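Protein-tyrosine-phosphatase (Vibrio vulnificus, PDB 7DHF) probably catalyses the hydrolysis of phosphotyrosine in proteins, releasing phosphate, as a low-molecular-weight protein tyrosine phosphatase. Local coordinates at residues S19-G22 with E23-Q27; A56-V59 with A60-N63; S77-C80 with S81-L85; P102-R105 with G106-M109; F111-W114 with I115-D119. The protein carries 1 engineered substitution. One frame throughout, in Å; residues are numbered along the deposited sequence. Where two conformers were deposited one is given.

Contact 1 of 5, residues S19-G22 with E23-Q27; sequences SPTG and ERVLQ. With PO4 (phosphate ion), chain E.
E23 N donates to S19 O (2.9 Å) in the first turn of helix 18-29, which directly follows the phosphate-binding P-loop of the low-molecular-weight tyrosine phosphatases. The bond belongs to a regular alpha-helical ladder: R24 N, V25 N and L26 N reach the carbonyls of P20, T21 and G22 in the same way. The straightest rung is V25 N to T21 O, with an N-H...O angle of 170°. Beside that rung T21 and V25 lie side by side, CG2 against CG2 at 4.1 Å, while V25 CG2 also closes on T21 O (3.2 Å). A chi1 of -60° lays R24 CG on P20 O at 3.4 Å, and a bend at chi2 then turns the rest of the chain toward E23. There R24 NE forms a salt bridge to E23 OE2 (3.0 Å); the oxygen lies in the guanidinium plane, but NE stands above the plane of the carboxylate.

In the next shell, E23 OE1 is hydrogen-bonded to S37 OG, and R24 NH1 to the carbonyls of D66 and E68, so both ends of the ion pair are anchored. T21 OG1 bonds to C17 O, and helix 128-146 packs against T21 and V25 through Y135. S19 lies near A12, the engineered residue at the predicted nucleophile position, and N15 ND2 holds S19 OG. A bound phosphate ion occupies the P-loop, held also by the backbone N of V13, G14, I16, C17 and R18. Its O3 is gripped twice by one residue, accepting from S19 N at 3.0 Å and from S19 OG at 2.6 Å.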
loop_
_atom_site.group_PDB
_atom_site.type_symbol
_atom_site.label_atom_id
_atom_site.label_comp_id
_atom_site.label_asym_id
_atom_site.label_seq_id
_atom_site.Cartn_x
_atom_site.Cartn_y
_atom_site.Cartn_z
ATOM N N SER A 19 1.125 3.436 0.129
ATOM C CA SER A 19 0.608 2.305 -0.628
ATOM C C SER A 19 1.412 2.038 -1.900
ATOM O O SER A 19 1.659 0.867 -2.213
ATOM C CB SER A 19 -0.903 2.413 -0.876
ATOM O OG SER A 19 -1.280 3.648 -1.441
ATOM N N PRO A 20 1.871 3.052 -2.652
ATOM C CA PRO A 20 2.797 2.731 -3.753
ATOM C C PRO A 20 4.117 2.164 -3.265
ATOM O O PRO A 20 4.684 1.276 -3.913
ATOM C CB PRO A 20 2.968 4.066 -4.492
ATOM C CG PRO A 20 2.579 5.102 -3.521
ATOM C CD PRO A 20 1.514 4.483 -2.657
ATOM N N THR A 21 4.631 2.660 -2.140
ATOM C CA THR A 21 5.863 2.104 -1.588
ATOM C C THR A 21 5.672 0.638 -1.221
ATOM O O THR A 21 6.475 -0.220 -1.602
ATOM C CB THR A 21 6.314 2.922 -0.375
ATOM O OG1 THR A 21 6.582 4.274 -0.775
ATOM C CG2 THR A 21 7.578 2.331 0.243
ATOM N N GLY A 22 4.600 0.333 -0.487
ATOM C CA GLY A 22 4.329 -1.048 -0.126
ATOM C C GLY A 22 4.119 -1.937 -1.337
ATOM O O GLY A 22 4.566 -3.086 -1.358
ATOM N N GLU A 23 3.427 -1.421 -2.356
ATOM C CA GLU A 23 3.268 -2.163 -3.604
ATOM C C GLU A 23 4.617 -2.603 -4.155
ATOM O O GLU A 23 4.823 -3.778 -4.472
ATOM C CB GLU A 23 2.542 -1.298 -4.639
ATOM C CG GLU A 23 2.475 -1.915 -6.044
ATOM C CD GLU A 23 2.127 -0.909 -7.123
ATOM O OE1 GLU A 23 1.277 -0.031 -6.874
ATOM O OE2 GLU A 23 2.714 -0.996 -8.225
ATOM N N ARG A 24 5.545 -1.656 -4.300
ATOM C CA ARG A 24 6.797 -1.946 -4.990
ATOM C C ARG A 24 7.760 -2.737 -4.112
ATOM O O ARG A 24 8.490 -3.596 -4.615
ATOM C CB ARG A 24 7.430 -0.648 -5.490
ATOM C CG ARG A 24 6.550 0.136 -6.459
ATOM C CD ARG A 24 6.280 -0.628 -7.752
ATOM N NE ARG A 24 5.424 0.132 -8.663
ATOM C CZ ARG A 24 5.859 1.058 -9.515
ATOM N NH1 ARG A 24 7.152 1.350 -9.594
ATOM N NH2 ARG A 24 4.997 1.697 -10.292
ATOM N N VAL A 25 7.776 -2.472 -2.804
ATOM C CA VAL A 25 8.584 -3.288 -1.899
ATOM C C VAL A 25 8.114 -4.735 -1.942
ATOM O O VAL A 25 8.916 -5.665 -2.088
ATOM C CB VAL A 25 8.551 -2.714 -0.471
ATOM C CG1 VAL A 25 9.218 -3.673 0.516
ATOM C CG2 VAL A 25 9.234 -1.355 -0.428
ATOM N N LEU A 26 6.800 -4.945 -1.827
ATOM C CA LEU A 26 6.265 -6.300 -1.853
ATOM C C LEU A 26 6.478 -6.950 -3.216
ATOM O O LEU A 26 6.778 -8.146 -3.299
ATOM C CB LEU A 26 4.784 -6.272 -1.482
ATOM C CG LEU A 26 4.150 -7.591 -1.040
ATOM C CD1 LEU A 26 4.817 -8.135 0.218
ATOM C CD2 LEU A 26 2.659 -7.403 -0.806
ATOM N N GLN A 27 6.325 -6.180 -4.296
ATOM C CA GLN A 27 6.507 -6.744 -5.628
ATOM C C GLN A 27 7.928 -7.262 -5.808
ATOM O O GLN A 27 8.141 -8.311 -6.425
ATOM C CB GLN A 27 6.176 -5.696 -6.689
ATOM C CG GLN A 27 6.216 -6.219 -8.118
ATOM C CD GLN A 27 5.156 -7.272 -8.377
ATOM O OE1 GLN A 27 4.041 -6.955 -8.790
ATOM N NE2 GLN A 27 5.501 -8.533 -8.136
HETATM P P PO4 E . -0.922 6.885 1.008
HETATM O O1 PO4 E . -0.680 8.079 0.108
HETATM O O2 PO4 E . 0.192 6.834 2.026
HETATM O O3 PO4 E . -0.893 5.651 0.139
HETATM O O4 PO4 E . -2.258 7.049 1.697
#

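Contact 2 of 5, residues A56-V59 with A60-N63; sequences AIEV and AKEN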
loop_
_atom_site.group_PDB
_atom_site.type_symbol
_atom_site.label_atom_id
_atom_site.label_comp_id
_atom_site.label_asym_id
_atom_site.label_seq_id
_atom_site.Cartn_x
_atom_site.Cartn_y
_atom_site.Cartn_z
ATOM N N ALA A 56 8.995 9.850 -1.294
ATOM C CA ALA A 56 8.780 8.409 -1.232
ATOM C C ALA A 56 9.598 7.691 -2.299
ATOM O O ALA A 56 10.202 6.646 -2.032
ATOM C CB ALA A 56 7.292 8.089 -1.380
ATOM N N ILE A 57 9.638 8.243 -3.514
ATOM C CA ILE A 57 10.451 7.647 -4.570
ATOM C C ILE A 57 11.920 7.647 -4.170
ATOM O O ILE A 57 12.628 6.648 -4.341
ATOM C CB ILE A 57 10.226 8.387 -5.905
ATOM C CG1 ILE A 57 8.759 8.289 -6.336
ATOM C CG2 ILE A 57 11.149 7.826 -6.988
ATOM C CD1 ILE A 57 8.420 9.071 -7.600
ATOM N N GLU A 58 12.399 8.768 -3.628
ATOM C CA GLU A 58 13.815 8.898 -3.299
ATOM C C GLU A 58 14.217 7.904 -2.214
ATOM O O GLU A 58 15.234 7.212 -2.337
ATOM C CB GLU A 58 14.097 10.333 -2.854
ATOM C CG GLU A 58 15.533 10.618 -2.446
ATOM C CD GLU A 58 16.404 10.969 -3.638
ATOM O OE1 GLU A 58 16.211 10.368 -4.717
ATOM O OE2 GLU A 58 17.268 11.858 -3.503
ATOM N N VAL A 59 13.438 7.833 -1.131
ATOM C CA VAL A 59 13.767 6.920 -0.040
ATOM C C VAL A 59 13.779 5.480 -0.533
ATOM O O VAL A 59 14.667 4.695 -0.183
ATOM C CB VAL A 59 12.800 7.125 1.144
ATOM C CG1 VAL A 59 12.959 6.020 2.179
ATOM C CG2 VAL A 59 13.037 8.483 1.789
ATOM N N ALA A 60 12.790 5.105 -1.348
ATOM C CA ALA A 60 12.770 3.751 -1.891
ATOM C C ALA A 60 13.968 3.512 -2.801
ATOM O O ALA A 60 14.588 2.443 -2.758
ATOM C CB ALA A 60 11.463 3.511 -2.645
ATOM N N LYS A 61 14.318 4.506 -3.621
ATOM C CA LYS A 61 15.448 4.359 -4.533
ATOM C C LYS A 61 16.744 4.119 -3.767
ATOM O O LYS A 61 17.601 3.344 -4.210
ATOM C CB LYS A 61 15.559 5.603 -5.415
ATOM C CG LYS A 61 16.656 5.539 -6.464
ATOM C CD LYS A 61 16.639 6.787 -7.332
ATOM C CE LYS A 61 17.737 6.763 -8.383
ATOM N NZ LYS A 61 17.697 7.974 -9.248
ATOM N N GLU A 62 16.906 4.775 -2.617
ATOM C CA GLU A 62 18.084 4.551 -1.786
ATOM C C GLU A 62 18.149 3.125 -1.261
ATOM O O GLU A 62 19.205 2.700 -0.781
ATOM C CB GLU A 62 18.084 5.538 -0.619
ATOM C CG GLU A 62 18.268 6.984 -1.053
ATOM C CD GLU A 62 18.104 7.968 0.088
ATOM O OE1 GLU A 62 17.773 7.531 1.210
ATOM O OE2 GLU A 62 18.304 9.179 -0.140
ATOM N N ASN A 63 17.042 2.383 -1.332
ATOM C CA ASN A 63 17.003 0.978 -0.948
ATOM C C ASN A 63 16.800 0.064 -2.152
ATOM O O ASN A 63 16.437 -1.104 -1.988
ATOM C CB ASN A 63 15.911 0.751 0.096
ATOM C CG ASN A 63 16.209 1.454 1.404
ATOM O OD1 ASN A 63 16.890 0.909 2.271
ATOM N ND2 ASN A 63 15.696 2.669 1.557
#
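N63 carries CG anti to its carbonyl carbon (chi1 -66°), and with chi2 at -87° its amide turns back so that ND2 meets V59 O near the C-terminal end of helix 54-61. E62 has its CG on the same side of its own backbone, which lays CG on E58 O at 3.3 Å; the extended chain beyond it takes the carboxylate back along the helix.

Backbone bonds of the alpha-helical kind join the two halves: A60 N to A56 O at 3.1 Å, K61 N to I57 O at 2.8 Å and E62 N to E58 O at 3.0 Å. N63 N bonds to A60 O, three residues back rather than four. The side chains of E58 and E62 cross obliquely, E62 OE2 resting 3.9 Å from E58 CG. Their nearest carboxylate oxygens, both OE2, are 4.4 Å apart, a like-charge approach that the salt bridge of E62 OE2 to K128 NZ probably eases.

On the buried side, V59 packs on F131 and Y135 of helix 128-146, A56 also touches F131, and A60 faces V65 and V67 of the following loop. V59 O accepts from the side-chain amide of N63: ND2 lies 2.9 Å from it, with an N-H...O angle of 147° and the oxygen close to the amide plane.

Contact 3 of 5, residues S77-C80 with S81-L85; sequences SALC and SQYDL
L79 and Y83 make the apolar part of this local contact, where the short helix 77-80 unwinds toward strand 85-88. With CG anti to the backbone N (chi1 -173°), the L79 side chain heads for the tyrosine, and CD1 lies 3.9 Å from Y83 CE2. The chain of Q82 crosses the same leucine at about a right angle, and its OE1 lies 3.8 Å from L79 CD1. The ring of Y83 also turns its edge to the backbone: L79 O lies near the ring plane, 3.2 Å from CD2.

The backbone hydrogen bonds change character along the segment. S81 N still reaches S77 O, four residues back, at 3.2 Å, and makes a weak second bond to A78 O. After it the spacing drops to three: Q82 N donates to L79 O at 3.0 Å, and Y83 N to C80 O at 3.2 Å. Both of these donors stand well above the carbonyl planes they meet, and the second bond closes a type I beta turn from C80 to Y83. L79 O is thus met twice, by an N-H and by a ring edge.

In one of two conformers, S81 OG also approaches A78 O, a bond that is doubtful because it is very short.

Beneath the turn lies the parallel sheet. L79 rests on A38 of strand 34-39 and on L9 of strand 7-12, Y83 covers A36 and the same L9, and K7 at the start of strand 7-12 makes a cation-pi contact with the tyrosine ring.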
loop_
_atom_site.group_PDB
_atom_site.type_symbol
_atom_site.label_atom_id
_atom_site.label_comp_id
_atom_site.label_asym_id
_atom_site.label_seq_id
_atom_site.Cartn_x
_atom_site.Cartn_y
_atom_site.Cartn_z
ATOM N N SER A 77 -15.153 -1.002 -5.695
ATOM C CA SER A 77 -15.587 -2.384 -5.526
ATOM C C SER A 77 -15.112 -3.249 -6.685
ATOM O O SER A 77 -14.648 -4.377 -6.481
ATOM C CB SER A 77 -17.109 -2.438 -5.407
ATOM O OG SER A 77 -17.576 -3.775 -5.427
ATOM N N ALA A 78 -15.218 -2.736 -7.914
ATOM C CA ALA A 78 -14.758 -3.492 -9.074
ATOM C C ALA A 78 -13.268 -3.801 -8.973
ATOM O O ALA A 78 -12.832 -4.909 -9.305
ATOM C CB ALA A 78 -15.062 -2.720 -10.357
ATOM N N LEU A 79 -12.470 -2.830 -8.523
ATOM C CA LEU A 79 -11.040 -3.070 -8.371
ATOM C C LEU A 79 -10.779 -4.178 -7.357
ATOM O O LEU A 79 -9.951 -5.064 -7.594
ATOM C CB LEU A 79 -10.328 -1.781 -7.959
ATOM C CG LEU A 79 -8.801 -1.862 -7.918
ATOM C CD1 LEU A 79 -8.233 -1.998 -9.327
ATOM C CD2 LEU A 79 -8.215 -0.646 -7.224
ATOM N N CYS A 80 -11.478 -4.144 -6.218
ATOM C CA CYS A 80 -11.263 -5.154 -5.186
ATOM C C CYS A 80 -11.534 -6.559 -5.709
ATOM O O CYS A 80 -10.876 -7.515 -5.283
ATOM C CB CYS A 80 -12.155 -4.872 -3.976
ATOM S SG CYS A 80 -11.677 -3.428 -3.000
ATOM N N SER A 81 -12.491 -6.708 -6.629
ATOM C CA SER A 81 -12.819 -8.027 -7.156
ATOM C C SER A 81 -11.681 -8.623 -7.975
ATOM O O SER A 81 -11.682 -9.833 -8.223
ATOM C CB SER A 81 -14.093 -7.960 -8.004
ATOM O OG SER A 81 -13.888 -7.210 -9.189
ATOM N N GLN A 82 -10.716 -7.810 -8.395
ATOM C CA GLN A 82 -9.607 -8.283 -9.211
ATOM C C GLN A 82 -8.440 -8.814 -8.391
ATOM O O GLN A 82 -7.470 -9.307 -8.978
ATOM C CB GLN A 82 -9.100 -7.154 -10.113
ATOM C CG GLN A 82 -10.158 -6.542 -11.010
ATOM C CD GLN A 82 -9.595 -5.451 -11.898
ATOM O OE1 GLN A 82 -10.011 -4.296 -11.820
ATOM N NE2 GLN A 82 -8.641 -5.814 -12.748
ATOM N N TYR A 83 -8.498 -8.729 -7.064
ATOM C CA TYR A 83 -7.370 -9.092 -6.220
ATOM C C TYR A 83 -7.793 -10.116 -5.178
ATOM O O TYR A 83 -8.935 -10.123 -4.711
ATOM C CB TYR A 83 -6.738 -7.841 -5.584
ATOM C CG TYR A 83 -6.133 -6.959 -6.648
ATOM C CD1 TYR A 83 -4.809 -7.111 -7.032
ATOM C CD2 TYR A 83 -6.905 -6.014 -7.311
ATOM C CE1 TYR A 83 -4.264 -6.329 -8.028
ATOM C CE2 TYR A 83 -6.368 -5.226 -8.305
ATOM C CZ TYR A 83 -5.049 -5.389 -8.662
ATOM O OH TYR A 83 -4.516 -4.609 -9.657
ATOM N N ASP A 84 -6.852 -10.999 -4.840
ATOM C CA ASP A 84 -7.091 -12.068 -3.880
ATOM C C ASP A 84 -6.859 -11.626 -2.445
ATOM O O ASP A 84 -7.453 -12.196 -1.521
ATOM C CB ASP A 84 -6.152 -13.242 -4.171
ATOM C CG ASP A 84 -6.285 -13.756 -5.586
ATOM O OD1 ASP A 84 -7.418 -14.083 -5.996
ATOM O OD2 ASP A 84 -5.252 -13.846 -6.283
ATOM N N LEU A 85 -5.995 -10.637 -2.242
ATOM C CA LEU A 85 -5.603 -10.189 -0.917
ATOM C C LEU A 85 -5.472 -8.676 -0.944
ATOM O O LEU A 85 -4.903 -8.113 -1.883
ATOM C CB LEU A 85 -4.256 -10.807 -0.518
ATOM C CG LEU A 85 -3.683 -10.414 0.843
ATOM C CD1 LEU A 85 -4.585 -10.884 1.973
ATOM C CD2 LEU A 85 -2.279 -10.978 1.002
#

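Contact 4 of 5, residues P102-R105 with G106-M109; sequences PEAR and GKTM
K107 reaches back along A104 with an extended chain. Its CB packs against the carbonyl of D84, and chi1 of 60° places CG between the backbone N and the carbonyl carbon, 3.6 Å from A104 O. Further out, CE passes A104 CB at 4.1 Å, and NZ ends in hydrogen bonds to the carbonyls of Y83 and C80, which tie this turn to the one from C80 to Y83 that leads into strand 85-88.

A104 O is gripped from opposite faces of its plane, by K107 N at 3.2 Å and by T108 OG1 at 2.8 Å. T108 N in turn donates to R105 O (3.2 Å), nearly straight at 167°. The outer side is solvated: one water donates to E103 O and accepts from G106 N, and another bridges R105 O and T108 O. R105 bends at chi3, so that one face of its guanidinium lies over G106 CA, with NH2 at 3.8 Å.

Inward, A104 and T108 pack on L97 of helix 92-100 and on I86 of strand 85-88. This tight turn leads from the helix into edge strand 108-110, completing the beta-alpha-beta crossover typical of the parallel sheet in this phosphatase fold.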
loop_
_atom_site.group_PDB
_atom_site.type_symbol
_atom_site.label_atom_id
_atom_site.label_comp_id
_atom_site.label_asym_id
_atom_site.label_seq_id
_atom_site.Cartn_x
_atom_site.Cartn_y
_atom_site.Cartn_z
ATOM N N PRO A 102 -18.122 -3.965 0.578
ATOM C CA PRO A 102 -18.399 -4.843 1.726
ATOM C C PRO A 102 -18.022 -6.293 1.484
ATOM O O PRO A 102 -17.635 -6.992 2.429
ATOM C CB PRO A 102 -19.909 -4.673 1.950
ATOM C CG PRO A 102 -20.437 -4.156 0.653
ATOM C CD PRO A 102 -19.344 -3.324 0.063
ATOM N N GLU A 103 -18.115 -6.766 0.241
ATOM C CA GLU A 103 -17.759 -8.140 -0.089
ATOM C C GLU A 103 -16.273 -8.432 0.088
ATOM O O GLU A 103 -15.888 -9.606 0.069
ATOM C CB GLU A 103 -18.185 -8.475 -1.524
ATOM C CG GLU A 103 -17.454 -7.701 -2.624
ATOM C CD GLU A 103 -17.929 -6.265 -2.765
ATOM O OE1 GLU A 103 -18.972 -5.922 -2.170
ATOM O OE2 GLU A 103 -17.259 -5.481 -3.467
ATOM N N ALA A 104 -15.437 -7.410 0.258
ATOM C CA ALA A 104 -13.996 -7.599 0.361
ATOM C C ALA A 104 -13.509 -7.755 1.796
ATOM O O ALA A 104 -12.299 -7.884 2.011
ATOM C CB ALA A 104 -13.267 -6.423 -0.298
ATOM N N ARG A 105 -14.413 -7.757 2.779
ATOM C CA ARG A 105 -14.004 -7.905 4.174
ATOM C C ARG A 105 -13.107 -9.122 4.359
ATOM O O ARG A 105 -12.055 -9.044 5.005
ATOM C CB ARG A 105 -15.246 -8.033 5.061
ATOM C CG ARG A 105 -14.949 -8.171 6.555
ATOM C CD ARG A 105 -16.012 -8.998 7.266
ATOM N NE ARG A 105 -15.979 -10.405 6.869
ATOM C CZ ARG A 105 -15.153 -11.315 7.380
ATOM N NH1 ARG A 105 -14.274 -10.978 8.315
ATOM N NH2 ARG A 105 -15.202 -12.569 6.952
ATOM N N GLY A 106 -13.512 -10.260 3.795
ATOM C CA GLY A 106 -12.845 -11.512 4.104
ATOM C C GLY A 106 -11.400 -11.568 3.654
ATOM O O GLY A 106 -10.603 -12.320 4.221
ATOM N N LYS A 107 -11.035 -10.792 2.634
ATOM C CA LYS A 107 -9.675 -10.818 2.111
ATOM C C LYS A 107 -8.872 -9.573 2.467
ATOM O O LYS A 107 -7.776 -9.386 1.929
ATOM C CB LYS A 107 -9.682 -11.033 0.596
ATOM C CG LYS A 107 -10.411 -9.966 -0.190
ATOM C CD LYS A 107 -10.562 -10.383 -1.642
ATOM C CE LYS A 107 -11.339 -9.357 -2.437
ATOM N NZ LYS A 107 -11.569 -9.810 -3.835
ATOM N N THR A 108 -9.370 -8.733 3.372
ATOM C CA THR A 108 -8.683 -7.508 3.763
ATOM C C THR A 108 -7.956 -7.737 5.083
ATOM O O THR A 108 -8.576 -8.110 6.086
ATOM C CB THR A 108 -9.665 -6.340 3.871
ATOM O OG1 THR A 108 -10.250 -6.092 2.587
ATOM C CG2 THR A 108 -8.960 -5.071 4.349
ATOM N N MET A 109 -6.644 -7.512 5.074
ATOM C CA MET A 109 -5.785 -7.719 6.229
ATOM C C MET A 109 -4.868 -6.508 6.379
ATOM O O MET A 109 -4.863 -5.602 5.542
ATOM C CB MET A 109 -4.996 -9.025 6.067
ATOM C CG MET A 109 -5.894 -10.230 5.793
ATOM S SD MET A 109 -5.001 -11.770 5.532
ATOM C CE MET A 109 -6.333 -12.859 5.033
HETATM O O HOH W 1 -13.491 -10.976 0.611
HETATM O O HOH W 2 -15.995 -10.993 2.668
HETATM O O HOH W 3 -11.205 -7.470 7.168
#

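Contact 5 of 5, residues F111-W114 with I115-D119; sequences FGQW and IGQKD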
loop_
_atom_site.group_PDB
_atom_site.type_symbol
_atom_site.label_atom_id
_atom_site.label_comp_id
_atom_site.label_asym_id
_atom_site.label_seq_id
_atom_site.Cartn_x
_atom_site.Cartn_y
_atom_site.Cartn_z
ATOM N N PHE A 111 -1.366 -4.453 6.571
ATOM C CA PHE A 111 -0.008 -4.516 6.042
ATOM C C PHE A 111 0.993 -4.818 7.152
ATOM O O PHE A 111 1.876 -5.665 6.985
ATOM C CB PHE A 111 0.351 -3.212 5.325
ATOM C CG PHE A 111 1.501 -3.351 4.371
ATOM C CD1 PHE A 111 1.274 -3.597 3.025
ATOM C CD2 PHE A 111 2.808 -3.255 4.817
ATOM C CE1 PHE A 111 2.328 -3.738 2.145
ATOM C CE2 PHE A 111 3.866 -3.396 3.939
ATOM C CZ PHE A 111 3.625 -3.637 2.601
ATOM N N GLY A 112 0.853 -4.158 8.299
ATOM C CA GLY A 112 1.762 -4.373 9.409
ATOM C C GLY A 112 1.330 -5.456 10.381
ATOM O O GLY A 112 1.667 -5.395 11.566
ATOM N N GLN A 113 0.609 -6.470 9.898
ATOM C CA GLN A 113 0.131 -7.516 10.801
ATOM C C GLN A 113 1.275 -8.158 11.576
ATOM O O GLN A 113 1.136 -8.449 12.770
ATOM C CB GLN A 113 -0.642 -8.589 10.036
ATOM C CG GLN A 113 -0.947 -9.796 10.916
ATOM C CD GLN A 113 -1.983 -10.740 10.345
ATOM O OE1 GLN A 113 -2.507 -10.538 9.252
ATOM N NE2 GLN A 113 -2.279 -11.791 11.095
ATOM N N TRP A 114 2.408 -8.391 10.922
ATOM C CA TRP A 114 3.463 -9.220 11.489
ATOM C C TRP A 114 4.488 -8.431 12.287
ATOM O O TRP A 114 5.435 -9.027 12.813
ATOM C CB TRP A 114 4.140 -10.010 10.367
ATOM C CG TRP A 114 3.132 -10.777 9.587
ATOM C CD1 TRP A 114 2.779 -10.593 8.282
ATOM C CD2 TRP A 114 2.309 -11.837 10.081
ATOM N NE1 TRP A 114 1.793 -11.482 7.930
ATOM C CE2 TRP A 114 1.489 -12.259 9.017
ATOM C CE3 TRP A 114 2.192 -12.475 11.319
ATOM C CZ2 TRP A 114 0.566 -13.291 9.153
ATOM C CZ3 TRP A 114 1.274 -13.501 11.452
ATOM C CH2 TRP A 114 0.473 -13.898 10.375
ATOM N N ILE A 115 4.300 -7.123 12.426
ATOM C CA ILE A 115 5.168 -6.300 13.261
ATOM C C ILE A 115 4.350 -5.751 14.421
ATOM O O ILE A 115 4.412 -4.560 14.735
ATOM C CB ILE A 115 5.858 -5.186 12.446
ATOM C CG1 ILE A 115 4.833 -4.347 11.672
ATOM C CG2 ILE A 115 6.878 -5.801 11.497
ATOM C CD1 ILE A 115 5.409 -3.066 11.075
ATOM N N GLY A 116 3.573 -6.620 15.062
ATOM C CA GLY A 116 2.748 -6.213 16.180
ATOM C C GLY A 116 1.399 -5.654 15.802
ATOM O O GLY A 116 0.796 -4.937 16.608
ATOM N N GLN A 117 0.904 -5.960 14.604
ATOM C CA GLN A 117 -0.363 -5.418 14.115
ATOM C C GLN A 117 -0.389 -3.897 14.255
ATOM O O GLN A 117 -1.326 -3.303 14.793
ATOM C CB GLN A 117 -1.550 -6.094 14.799
ATOM C CG GLN A 117 -1.527 -7.605 14.609
ATOM C CD GLN A 117 -2.813 -8.285 15.020
ATOM O OE1 GLN A 117 -3.682 -8.541 14.190
ATOM N NE2 GLN A 117 -2.932 -8.603 16.302
ATOM N N LYS A 118 0.667 -3.270 13.749
ATOM C CA LYS A 118 0.893 -1.839 13.889
ATOM C C LYS A 118 0.417 -1.095 12.650
ATOM O O LYS A 118 0.621 -1.552 11.520
ATOM C CB LYS A 118 2.386 -1.558 14.073
ATOM C CG LYS A 118 2.864 -1.501 15.517
ATOM C CD LYS A 118 4.395 -1.539 15.616
ATOM C CE LYS A 118 5.091 -0.465 14.782
ATOM N NZ LYS A 118 4.907 0.905 15.327
ATOM N N ASP A 119 -0.208 0.059 12.868
ATOM C CA ASP A 119 -0.499 0.976 11.777
ATOM C C ASP A 119 0.791 1.620 11.281
ATOM O O ASP A 119 1.756 1.790 12.031
ATOM C CB ASP A 119 -1.433 2.090 12.249
ATOM C CG ASP A 119 -2.842 1.607 12.514
ATOM O OD1 ASP A 119 -3.154 0.441 12.198
ATOM O OD2 ASP A 119 -3.648 2.414 13.025
HETATM O O HOH W 4 -0.074 -1.574 8.840
HETATM O O HOH W 5 2.800 -9.363 14.713
#
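The loop from strand 108-110 to helix 128-146, which farther on carries the predicted proton donor D122, folds back on itself here as the N-H groups of I115 and K118 converge on G112 O. I115 N lies 3.3 Å and K118 N 3.2 Å from that oxygen, and they approach it from opposite faces of the carbonyl plane. I115 also turns its longer branch inward (chi1 54°), so that CG1 lies 3.3 Å from G112 O.

G116 and Q117 both have positive phi, which reverses the chain and carries Q117 N to Q113 O (3.1 Å). Q117 CG settles on the same oxygen at 3.3 Å.

Q113 CG lies over the centre of the W114 ring, 3.9 Å above its plane. The indole also meets W145 of helix 128-146 edge-to-face and K148 in a cation-pi contact, while F111 packs on I138 and A141 of that helix.

Two waters stitch the turn together. One accepts from G112 N and donates to K118 O; the other donates to Q113 O at 2.7 Å and accepts from G116 N at 2.9 Å.

The five contacts follow one another in series along the chain; none nests in or crosses another. Contact 1 starts the helix after the P-loop, in the unit of strands 7-12 and 34-39. Contact 2 lies on helix 54-61, and A56 CB there touches T21 OG1 of contact 1. Contact 3 closes the turn into strand 85-88, and contact 4 the turn into edge strand 108-110; their centres are about 9 Å apart. Contact 5 then folds up the loop leaving that strand, and F111 CZ returns to G22 CA of contact 1. Contacts 2 and 3 lie on opposite sides of the chain's centre, as do contacts 2 and 4.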